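Local coordinates for protein possible thiol-disulfide isomerase (Cytophaga hutchinsonii, PDB 3HCZ) that probably acts as a thiol-disulfide oxidoreductase or isomerase of the thioredoxin-like AhpC/TSA family, though its exact function has not been established, at residues A11-M16 / T101-Y107; V29-I35 / K63-Y68; E73-W79 / N93-N99. All blocks are in the same frame, centred on the assembly; numbering follows the deposited sequence. Where two conformers were deposited one is given.

Contact 2 (29-35 with 63-68) lies nearest the centre of the chain: two parallel strands, largely buried, share backbone hydrogen bonds and apolar side chains, while its loop end reaches solvent and a sulfate. Contact 1 (11-16 with 101-107) is the most buried but has no strand pairing; a loop and a short helix meet through apolar groups and one phenolic hydrogen bond. Contact 3 (73-79 with 93-99) is partly buried and more polar: R95, buried against a tryptophan, holds D76, while exposed R74 makes a second salt bridge to D96. Y68 of contact 2 packs on M16 of contact 1 and V94 of contact 3. Contacts 1 and 3 also meet where T101 bonds to R74 and D96.

Contact 1. Residues A11-M16 / T101-Y107. With SO4 (sulfate ion), chain B.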
# COMPACT_ATOMS: atom_id res chain seq x y z
N ALA A 11 9.23 -7.73 -1.47
CA ALA A 11 8.60 -7.27 -0.23
C ALA A 11 8.04 -8.53 0.46
O ALA A 11 7.61 -9.46 -0.24
CB ALA A 11 7.46 -6.29 -0.53
N PRO A 12 8.07 -8.58 1.81
CA PRO A 12 7.45 -9.74 2.48
C PRO A 12 5.98 -9.92 2.07
O PRO A 12 5.24 -8.92 1.97
CB PRO A 12 7.51 -9.36 3.96
CG PRO A 12 8.76 -8.47 4.07
CD PRO A 12 8.83 -7.72 2.75
N ASN A 13 5.54 -11.16 1.87
CA ASN A 13 4.14 -11.39 1.48
C ASN A 13 3.24 -10.98 2.66
O ASN A 13 3.68 -10.95 3.81
CB ASN A 13 3.91 -12.87 1.08
CG ASN A 13 2.63 -13.10 0.26
OD1 ASN A 13 1.85 -12.18 -0.05
ND2 ASN A 13 2.41 -14.37 -0.11
N LEU A 14 2.00 -10.62 2.35
CA LEU A 14 0.99 -10.24 3.36
C LEU A 14 -0.24 -11.10 3.10
O LEU A 14 -0.73 -11.19 1.97
CB LEU A 14 0.62 -8.76 3.23
CG LEU A 14 1.79 -7.84 3.63
CD1 LEU A 14 1.51 -6.41 3.14
CD2 LEU A 14 1.86 -7.81 5.13
N TYR A 15 -0.74 -11.74 4.15
CA TYR A 15 -1.88 -12.66 4.02
C TYR A 15 -3.11 -11.98 4.60
O TYR A 15 -3.79 -12.52 5.49
CB TYR A 15 -1.56 -13.99 4.75
CG TYR A 15 -0.35 -14.72 4.20
CD1 TYR A 15 -0.49 -15.67 3.19
CD2 TYR A 15 0.93 -14.47 4.70
CE1 TYR A 15 0.61 -16.36 2.66
CE2 TYR A 15 2.05 -15.14 4.16
CZ TYR A 15 1.88 -16.09 3.17
OH TYR A 15 2.96 -16.78 2.68
N MSE A 16 -3.42 -10.79 4.08
CA MSE A 16 -4.48 -9.95 4.65
C MSE A 16 -5.80 -10.17 3.91
O MSE A 16 -5.85 -10.90 2.90
CB MSE A 16 -4.04 -8.47 4.68
CG MSE A 16 -2.79 -8.31 5.57
SE MSE A 16 -2.00 -6.53 5.47
CE MSE A 16 -3.46 -5.52 6.35
N THR A 101 -0.03 -10.99 10.39
CA THR A 101 0.97 -9.97 10.11
C THR A 101 1.43 -9.26 11.33
O THR A 101 0.66 -8.69 12.12
CB THR A 101 0.48 -8.89 9.11
OG1 THR A 101 -0.28 -9.48 8.03
CG2 THR A 101 1.67 -8.07 8.61
N ASP A 102 2.72 -9.27 11.50
CA ASP A 102 3.32 -8.57 12.58
C ASP A 102 3.89 -7.27 12.01
O ASP A 102 4.95 -7.33 11.39
CB ASP A 102 4.46 -9.45 13.07
CG ASP A 102 5.00 -8.98 14.38
OD1 ASP A 102 5.48 -9.86 15.16
OD2 ASP A 102 4.95 -7.75 14.63
N PHE A 103 3.19 -6.12 12.13
CA PHE A 103 3.59 -4.93 11.33
C PHE A 103 4.94 -4.35 11.77
O PHE A 103 5.70 -3.81 10.95
CB PHE A 103 2.52 -3.85 11.28
CG PHE A 103 1.26 -4.29 10.59
CD1 PHE A 103 1.20 -4.33 9.22
CD2 PHE A 103 0.14 -4.63 11.32
CE1 PHE A 103 0.05 -4.75 8.53
CE2 PHE A 103 -1.02 -5.05 10.67
CZ PHE A 103 -1.08 -5.09 9.28
N LYS A 104 5.22 -4.49 13.05
CA LYS A 104 6.50 -4.08 13.59
C LYS A 104 7.67 -4.98 13.23
O LYS A 104 8.68 -4.49 12.74
CB LYS A 104 6.42 -3.91 15.09
CG LYS A 104 6.36 -2.45 15.49
CD LYS A 104 4.95 -2.08 15.86
CE LYS A 104 4.99 -1.41 17.22
NZ LYS A 104 3.61 -1.11 17.63
N ILE A 105 7.55 -6.28 13.44
CA ILE A 105 8.65 -7.17 13.06
C ILE A 105 8.84 -7.17 11.53
O ILE A 105 9.93 -6.90 11.04
CB ILE A 105 8.52 -8.64 13.59
CG1 ILE A 105 8.60 -8.66 15.12
CG2 ILE A 105 9.55 -9.62 12.87
CD1 ILE A 105 8.39 -10.05 15.75
N THR A 106 7.78 -7.47 10.79
CA THR A 106 7.92 -7.70 9.36
C THR A 106 8.19 -6.42 8.52
O THR A 106 9.01 -6.45 7.60
CB THR A 106 6.73 -8.55 8.83
OG1 THR A 106 6.60 -9.73 9.64
CG2 THR A 106 6.97 -8.98 7.40
N TYR A 107 7.52 -5.32 8.83
CA TYR A 107 7.56 -4.11 7.99
C TYR A 107 8.06 -2.86 8.70
O TYR A 107 8.15 -1.79 8.08
CB TYR A 107 6.19 -3.85 7.31
CG TYR A 107 6.03 -4.53 5.97
CD1 TYR A 107 5.38 -5.78 5.85
CD2 TYR A 107 6.56 -3.93 4.80
CE1 TYR A 107 5.27 -6.41 4.59
CE2 TYR A 107 6.43 -4.55 3.55
CZ TYR A 107 5.75 -5.78 3.46
OH TYR A 107 5.62 -6.39 2.24
S SO4 B . 7.83 -14.27 2.30
O1 SO4 B . 8.27 -12.89 2.15
O2 SO4 B . 6.39 -14.34 2.27
O3 SO4 B . 8.26 -15.14 1.19
O4 SO4 B . 8.38 -14.73 3.58
O HOH W 1 0.53 -11.52 6.44
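The Y107 hydroxyl donates to the carbonyl O of P12, the one direct hydrogen bond between 11-16 and 101-107. OH and P12 O are 2.6 Å apart, and the donor lies in the carbonyl plane on a lone pair (C=O...O angle 134°). A second polar link runs through a water that accepts from Y15 N and also bonds T101 OG1.

A11, P12 and L14 pack on the phenol. P12 CG lies over one face of the Y107 ring, A11 CB sits at its edge, and L14 CD2 comes to 3.7 Å from Y107 CE1. P12 and T106 also run past each other in opposite senses, P12 CB 3.5 Å from T106 CG2. Two further apolar pairs lie off this ring. T101 CG2 meets L14 CD2 at 3.5 Å, a tight carbon pair. Selenomethionine M16 makes a Met-aromatic contact at the edge of F103: SE is 5.3 Å from the ring centroid, and the chain bends at chi3 (68°) to bring CE within 3.8 Å of F103 CZ.

Within 101-107, D102 N-caps the short helix, OD2 accepting from I105 N. On the other segment, N13 N donates to a sulfate ion, probably from the crystallisation liquor.

The chemistry implies a largely apolar seam in which the phenol oxygen, among buried groups, is satisfied by the backbone carbonyl of P12, a bond that ties 11-16 to helix 103-107.

Contact 2. Residues V29-I35 / K63-Y68; sequences VQAKYTI and KGIQVY. With SO4 (sulfate ion), chain E.
Y33, T34 and I35 pair in parallel with I65, Q66 and V67, and the backbones carry the first shell. Y33 N donates to G64 O, Q66 N to Y33 O, I35 N to Q66 O at 2.8 Å, and Y68 N to I35 O, also at 2.8 Å. CA-H...O contacts lie between these bonds, as from I65 CA to Y33 O.

Side chains pack on both faces of the pair. On the face of Y33, I35, I65 and V67, I65 CG1 meets the edge of the Y33 ring, 4.0 Å from CD2, and in the conformer given I35 CG1 lies 3.8 Å from I65 CG2. On the other face V29, before the strand, puts CG2 3.9 Å from Y68 CD1 and CG1 against the aliphatic part of Q66. A31 CB also touches Q66 CB. T34 CG2, again in the conformer given, runs beside Y68 CB.

The second shell fixes the polar ends. The Q66 chain, extended at chi1 and bent at chi2 (60°), turns OE1 back to accept from V67 N, at 2.8 Å and on a lone pair; L92 N bonds it weakly. The Y33 hydroxyl bonds E142, that of Y68 bonds R24 O, and W57 NE1 of helix 49-60 donates to I65 O. At the loop end K32 N donates to O4 of a sulfate ion, 2.8 Å away. G64 lies beside it with positive phi (91°), where a CB would be jammed against K63 O and crowd K32 CB.

Strand 33-39, helix 49-60 and strand 65-71 form a beta-alpha-beta unit that supplies two of the three parallel strands in the central sheet of a thioredoxin-like fold.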
# COMPACT_ATOMS: atom_id res chain seq x y z
N VAL A 29 -1.66 -10.22 -6.19
CA VAL A 29 -2.05 -9.01 -6.89
C VAL A 29 -1.32 -9.00 -8.23
O VAL A 29 -0.12 -9.24 -8.27
CB VAL A 29 -1.72 -7.76 -6.08
CG1 VAL A 29 -2.04 -6.50 -6.92
CG2 VAL A 29 -2.60 -7.79 -4.78
N GLN A 30 -2.07 -8.74 -9.29
CA GLN A 30 -1.54 -8.55 -10.62
C GLN A 30 -1.56 -7.14 -11.02
O GLN A 30 -2.59 -6.62 -11.31
CB GLN A 30 -2.42 -9.20 -11.66
CG GLN A 30 -2.89 -10.46 -11.32
CD GLN A 30 -2.02 -11.46 -11.88
OE1 GLN A 30 -1.00 -11.73 -11.31
NE2 GLN A 30 -2.39 -12.03 -13.02
N ALA A 31 -0.41 -6.55 -11.11
CA ALA A 31 -0.34 -5.14 -11.50
C ALA A 31 1.10 -4.80 -11.91
O ALA A 31 2.06 -5.33 -11.34
CB ALA A 31 -0.76 -4.23 -10.27
N LYS A 32 1.24 -3.89 -12.87
CA LYS A 32 2.54 -3.44 -13.30
C LYS A 32 3.32 -2.83 -12.11
O LYS A 32 4.55 -3.06 -11.96
CB LYS A 32 2.42 -2.42 -14.44
CG LYS A 32 3.75 -1.84 -14.86
CD LYS A 32 3.58 -0.94 -16.06
CE LYS A 32 4.93 -0.55 -16.56
NZ LYS A 32 4.85 0.52 -17.58
N TYR A 33 2.62 -2.05 -11.26
CA TYR A 33 3.24 -1.52 -10.02
C TYR A 33 2.20 -1.71 -8.94
O TYR A 33 1.01 -1.51 -9.21
CB TYR A 33 3.50 -0.01 -10.04
CG TYR A 33 4.50 0.36 -11.07
CD1 TYR A 33 5.85 0.05 -10.90
CD2 TYR A 33 4.10 0.99 -12.24
CE1 TYR A 33 6.81 0.38 -11.93
CE2 TYR A 33 5.03 1.32 -13.25
CZ TYR A 33 6.38 1.02 -13.06
OH TYR A 33 7.29 1.35 -14.07
N THR A 34 2.66 -2.11 -7.76
CA THR A 34 1.80 -2.14 -6.57
C THR A 34 2.34 -1.13 -5.56
O THR A 34 3.52 -1.18 -5.19
CB THR A 34 1.74 -3.53 -5.87
OG1 THR A 34 1.30 -4.50 -6.81
CG2 THR A 34 0.77 -3.51 -4.61
N ILE A 35 1.47 -0.22 -5.12
CA ILE A 35 1.79 0.69 -4.05
C ILE A 35 1.37 0.00 -2.74
O ILE A 35 0.17 -0.26 -2.53
CB ILE A 35 1.04 2.05 -4.23
CG1 ILE A 35 1.18 2.59 -5.66
CG2 ILE A 35 1.51 3.08 -3.18
CD1 ILE A 35 2.62 2.68 -6.16
N LYS A 63 -2.65 3.18 -15.89
CA LYS A 63 -1.22 2.87 -16.12
C LYS A 63 -0.81 1.46 -15.64
O LYS A 63 0.35 1.06 -15.83
CB LYS A 63 -0.33 3.83 -15.34
CG LYS A 63 -0.05 5.21 -15.91
CD LYS A 63 0.88 5.96 -14.91
CE LYS A 63 1.21 7.38 -15.34
NZ LYS A 63 -0.02 8.13 -15.76
N GLY A 64 -1.73 0.72 -15.00
CA GLY A 64 -1.41 -0.60 -14.44
C GLY A 64 -0.95 -0.57 -12.98
O GLY A 64 0.00 -1.27 -12.63
N ILE A 65 -1.62 0.21 -12.13
CA ILE A 65 -1.15 0.42 -10.73
C ILE A 65 -2.26 0.07 -9.77
O ILE A 65 -3.37 0.58 -9.91
CB ILE A 65 -0.72 1.88 -10.53
CG1 ILE A 65 0.38 2.21 -11.52
CG2 ILE A 65 -0.27 2.10 -9.10
CD1 ILE A 65 0.66 3.68 -11.69
N GLN A 66 -1.99 -0.84 -8.84
CA GLN A 66 -2.92 -1.11 -7.75
C GLN A 66 -2.34 -0.54 -6.44
O GLN A 66 -1.10 -0.50 -6.27
CB GLN A 66 -3.22 -2.63 -7.63
CG GLN A 66 -4.19 -3.03 -6.46
CD GLN A 66 -5.53 -2.36 -6.60
OE1 GLN A 66 -5.69 -1.20 -6.21
NE2 GLN A 66 -6.50 -3.07 -7.19
N VAL A 67 -3.21 -0.13 -5.52
CA VAL A 67 -2.77 0.18 -4.14
C VAL A 67 -3.28 -0.95 -3.22
O VAL A 67 -4.49 -1.26 -3.19
CB VAL A 67 -3.31 1.53 -3.62
CG1 VAL A 67 -2.88 1.76 -2.13
CG2 VAL A 67 -2.85 2.71 -4.52
N TYR A 68 -2.33 -1.58 -2.54
CA TYR A 68 -2.61 -2.59 -1.53
C TYR A 68 -2.66 -1.75 -0.27
O TYR A 68 -1.59 -1.45 0.35
CB TYR A 68 -1.48 -3.63 -1.52
CG TYR A 68 -1.83 -4.91 -0.76
CD1 TYR A 68 -2.53 -5.94 -1.40
CD2 TYR A 68 -1.41 -5.09 0.55
CE1 TYR A 68 -2.85 -7.13 -0.71
CE2 TYR A 68 -1.71 -6.29 1.25
CZ TYR A 68 -2.43 -7.29 0.61
OH TYR A 68 -2.73 -8.45 1.32
S SO4 E . -2.21 -4.09 -15.17
O1 SO4 E . -2.39 -3.59 -16.53
O2 SO4 E . -3.17 -3.43 -14.29
O3 SO4 E . -2.49 -5.52 -15.15
O4 SO4 E . -0.84 -3.84 -14.70

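Contact 3. Residues E73-W79 / N93-N99; sequences ERKDEEW and NVRDSKN. With SO4 (sulfate ion), chain C.
R95 fills the tightly packed part of the contact, its CB lying over the six-membered ring of W79, 3.6 Å from the centroid and 9° off the normal, a CH-pi contact. The chain bends at chi3 (62°), bringing the guanidinium to the 73-76 loop. NE and NH1 grip D76 OD1 side-on from one face of the carboxylate, with NE at 2.9 Å from OD1. NH2 donates to E73 O, also at 2.9 Å. At the edge of the W79 ring a water joins NE1 to N93 OD1, which also bonds W91 NE1. Replacing R95 with a methionine would probably leave D76 without its charge partner and E73 O without this donor.

Toward solvent, exposed R74 packs less closely. Its NH1 reaches D96 OD2 at 2.7 Å in a salt bridge (167° at the hydrogen), on the anti side and tilted out of the carboxylate plane; T101 also bonds both. A water joins E73 O to D96 N, and a sulfate accepts from D76 N and E77 N near the N-terminal end of helix 77-86.

This helix connects strands 65-71 and 92-95 in a beta-alpha-beta unit; W79 packs on edge strand 92-95, while R74 leans on F103 of helix 103-107.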
# COMPACT_ATOMS: atom_id res chain seq x y z
N GLU A 73 -5.14 -1.89 11.65
CA GLU A 73 -5.95 -1.90 12.89
C GLU A 73 -6.39 -3.30 13.21
O GLU A 73 -6.39 -4.16 12.33
CB GLU A 73 -7.19 -1.01 12.73
CG GLU A 73 -6.83 0.48 12.52
CD GLU A 73 -8.06 1.34 12.33
OE1 GLU A 73 -8.92 1.40 13.26
OE2 GLU A 73 -8.19 1.94 11.26
N ARG A 74 -6.79 -3.54 14.46
CA ARG A 74 -7.15 -4.89 14.89
C ARG A 74 -8.65 -5.11 15.04
O ARG A 74 -9.07 -6.13 15.61
CB ARG A 74 -6.39 -5.24 16.20
CG ARG A 74 -4.86 -5.23 16.03
CD ARG A 74 -4.45 -6.37 15.04
NE ARG A 74 -3.01 -6.39 14.76
CZ ARG A 74 -2.46 -7.19 13.84
NH1 ARG A 74 -3.23 -8.07 13.19
NH2 ARG A 74 -1.15 -7.16 13.61
N LYS A 75 -9.44 -4.14 14.58
CA LYS A 75 -10.91 -4.23 14.52
C LYS A 75 -11.38 -3.68 13.17
O LYS A 75 -10.69 -2.88 12.54
CB LYS A 75 -11.57 -3.42 15.62
CG LYS A 75 -11.19 -3.83 17.02
CD LYS A 75 -11.84 -2.94 18.07
CE LYS A 75 -11.30 -3.29 19.46
NZ LYS A 75 -12.27 -2.93 20.55
N ASP A 76 -12.54 -4.13 12.71
CA ASP A 76 -13.10 -3.67 11.44
C ASP A 76 -13.79 -2.29 11.48
O ASP A 76 -13.81 -1.58 10.48
CB ASP A 76 -14.17 -4.66 10.96
CG ASP A 76 -13.60 -5.99 10.56
OD1 ASP A 76 -12.59 -6.03 9.86
OD2 ASP A 76 -14.19 -7.01 10.98
N GLU A 77 -14.41 -1.93 12.60
CA GLU A 77 -15.42 -0.90 12.57
C GLU A 77 -14.98 0.44 12.00
O GLU A 77 -15.66 0.99 11.10
CB GLU A 77 -16.04 -0.71 13.95
CG GLU A 77 -17.27 0.18 13.92
CD GLU A 77 -17.94 0.27 15.27
OE1 GLU A 77 -18.14 1.40 15.78
OE2 GLU A 77 -18.28 -0.81 15.83
N GLU A 78 -13.89 0.99 12.56
CA GLU A 78 -13.42 2.32 12.18
C GLU A 78 -12.80 2.33 10.77
O GLU A 78 -12.93 3.31 10.02
CB GLU A 78 -12.40 2.85 13.18
CG GLU A 78 -13.05 3.15 14.56
CD GLU A 78 -14.30 4.04 14.43
OE1 GLU A 78 -14.20 5.17 13.87
OE2 GLU A 78 -15.38 3.61 14.90
N TRP A 79 -12.13 1.23 10.44
CA TRP A 79 -11.59 1.03 9.11
C TRP A 79 -12.71 1.14 8.05
O TRP A 79 -12.59 1.90 7.08
CB TRP A 79 -10.93 -0.34 9.09
CG TRP A 79 -10.46 -0.85 7.78
CD1 TRP A 79 -9.63 -0.19 6.88
CD2 TRP A 79 -10.71 -2.15 7.21
NE1 TRP A 79 -9.37 -1.01 5.79
CE2 TRP A 79 -10.04 -2.20 5.96
CE3 TRP A 79 -11.45 -3.26 7.63
CZ2 TRP A 79 -10.06 -3.35 5.13
CZ3 TRP A 79 -11.49 -4.41 6.80
CH2 TRP A 79 -10.80 -4.44 5.57
N ASN A 93 -8.41 -2.29 -0.46
CA ASN A 93 -8.40 -2.18 1.00
C ASN A 93 -8.33 -3.55 1.66
O ASN A 93 -9.19 -4.42 1.40
CB ASN A 93 -9.67 -1.49 1.48
CG ASN A 93 -9.70 -0.02 1.10
OD1 ASN A 93 -8.86 0.76 1.56
ND2 ASN A 93 -10.68 0.37 0.26
N VAL A 94 -7.32 -3.73 2.49
CA VAL A 94 -7.19 -4.94 3.29
C VAL A 94 -6.89 -4.62 4.76
O VAL A 94 -6.46 -3.50 5.09
CB VAL A 94 -6.10 -5.93 2.73
CG1 VAL A 94 -6.50 -6.48 1.35
CG2 VAL A 94 -4.69 -5.27 2.64
N ARG A 95 -7.13 -5.62 5.61
CA ARG A 95 -6.80 -5.52 7.03
C ARG A 95 -6.32 -6.91 7.44
O ARG A 95 -6.67 -7.90 6.78
CB ARG A 95 -8.04 -5.08 7.86
CG ARG A 95 -7.68 -4.52 9.24
CD ARG A 95 -8.93 -4.14 10.09
NE ARG A 95 -9.84 -5.26 10.42
CZ ARG A 95 -9.57 -6.21 11.32
NH1 ARG A 95 -10.42 -7.18 11.52
NH2 ARG A 95 -8.41 -6.24 11.97
N ASP A 96 -5.58 -7.00 8.54
CA ASP A 96 -5.11 -8.30 9.04
C ASP A 96 -6.09 -9.04 9.94
O ASP A 96 -5.78 -9.39 11.09
CB ASP A 96 -3.72 -8.09 9.69
CG ASP A 96 -3.01 -9.42 10.00
OD1 ASP A 96 -3.14 -10.39 9.21
OD2 ASP A 96 -2.37 -9.50 11.05
N SER A 97 -7.27 -9.34 9.39
CA SER A 97 -8.36 -9.86 10.19
C SER A 97 -8.09 -11.30 10.62
O SER A 97 -8.71 -11.79 11.57
CB SER A 97 -9.71 -9.81 9.43
OG SER A 97 -9.81 -10.80 8.43
N LYS A 98 -7.19 -11.99 9.92
CA LYS A 98 -6.86 -13.36 10.32
C LYS A 98 -5.51 -13.48 11.01
O LYS A 98 -4.98 -14.60 11.14
CB LYS A 98 -6.92 -14.27 9.11
CG LYS A 98 -8.29 -14.33 8.51
CD LYS A 98 -9.04 -15.49 9.04
CE LYS A 98 -10.36 -15.61 8.29
NZ LYS A 98 -10.72 -17.02 8.03
N ASN A 99 -4.98 -12.35 11.46
CA ASN A 99 -3.81 -12.34 12.32
C ASN A 99 -2.58 -13.05 11.78
O ASN A 99 -2.07 -14.01 12.40
CB ASN A 99 -4.19 -12.99 13.65
CG ASN A 99 -5.37 -12.35 14.24
OD1 ASN A 99 -6.49 -12.90 14.15
ND2 ASN A 99 -5.18 -11.14 14.77
S SO4 C . -15.06 -4.83 15.08
O1 SO4 C . -14.97 -3.38 14.88
O2 SO4 C . -16.29 -5.32 14.48
O3 SO4 C . -13.93 -5.57 14.51
O4 SO4 C . -15.10 -5.09 16.52
O HOH W 2 -4.54 -4.99 10.18
O HOH W 3 -7.39 -0.30 3.81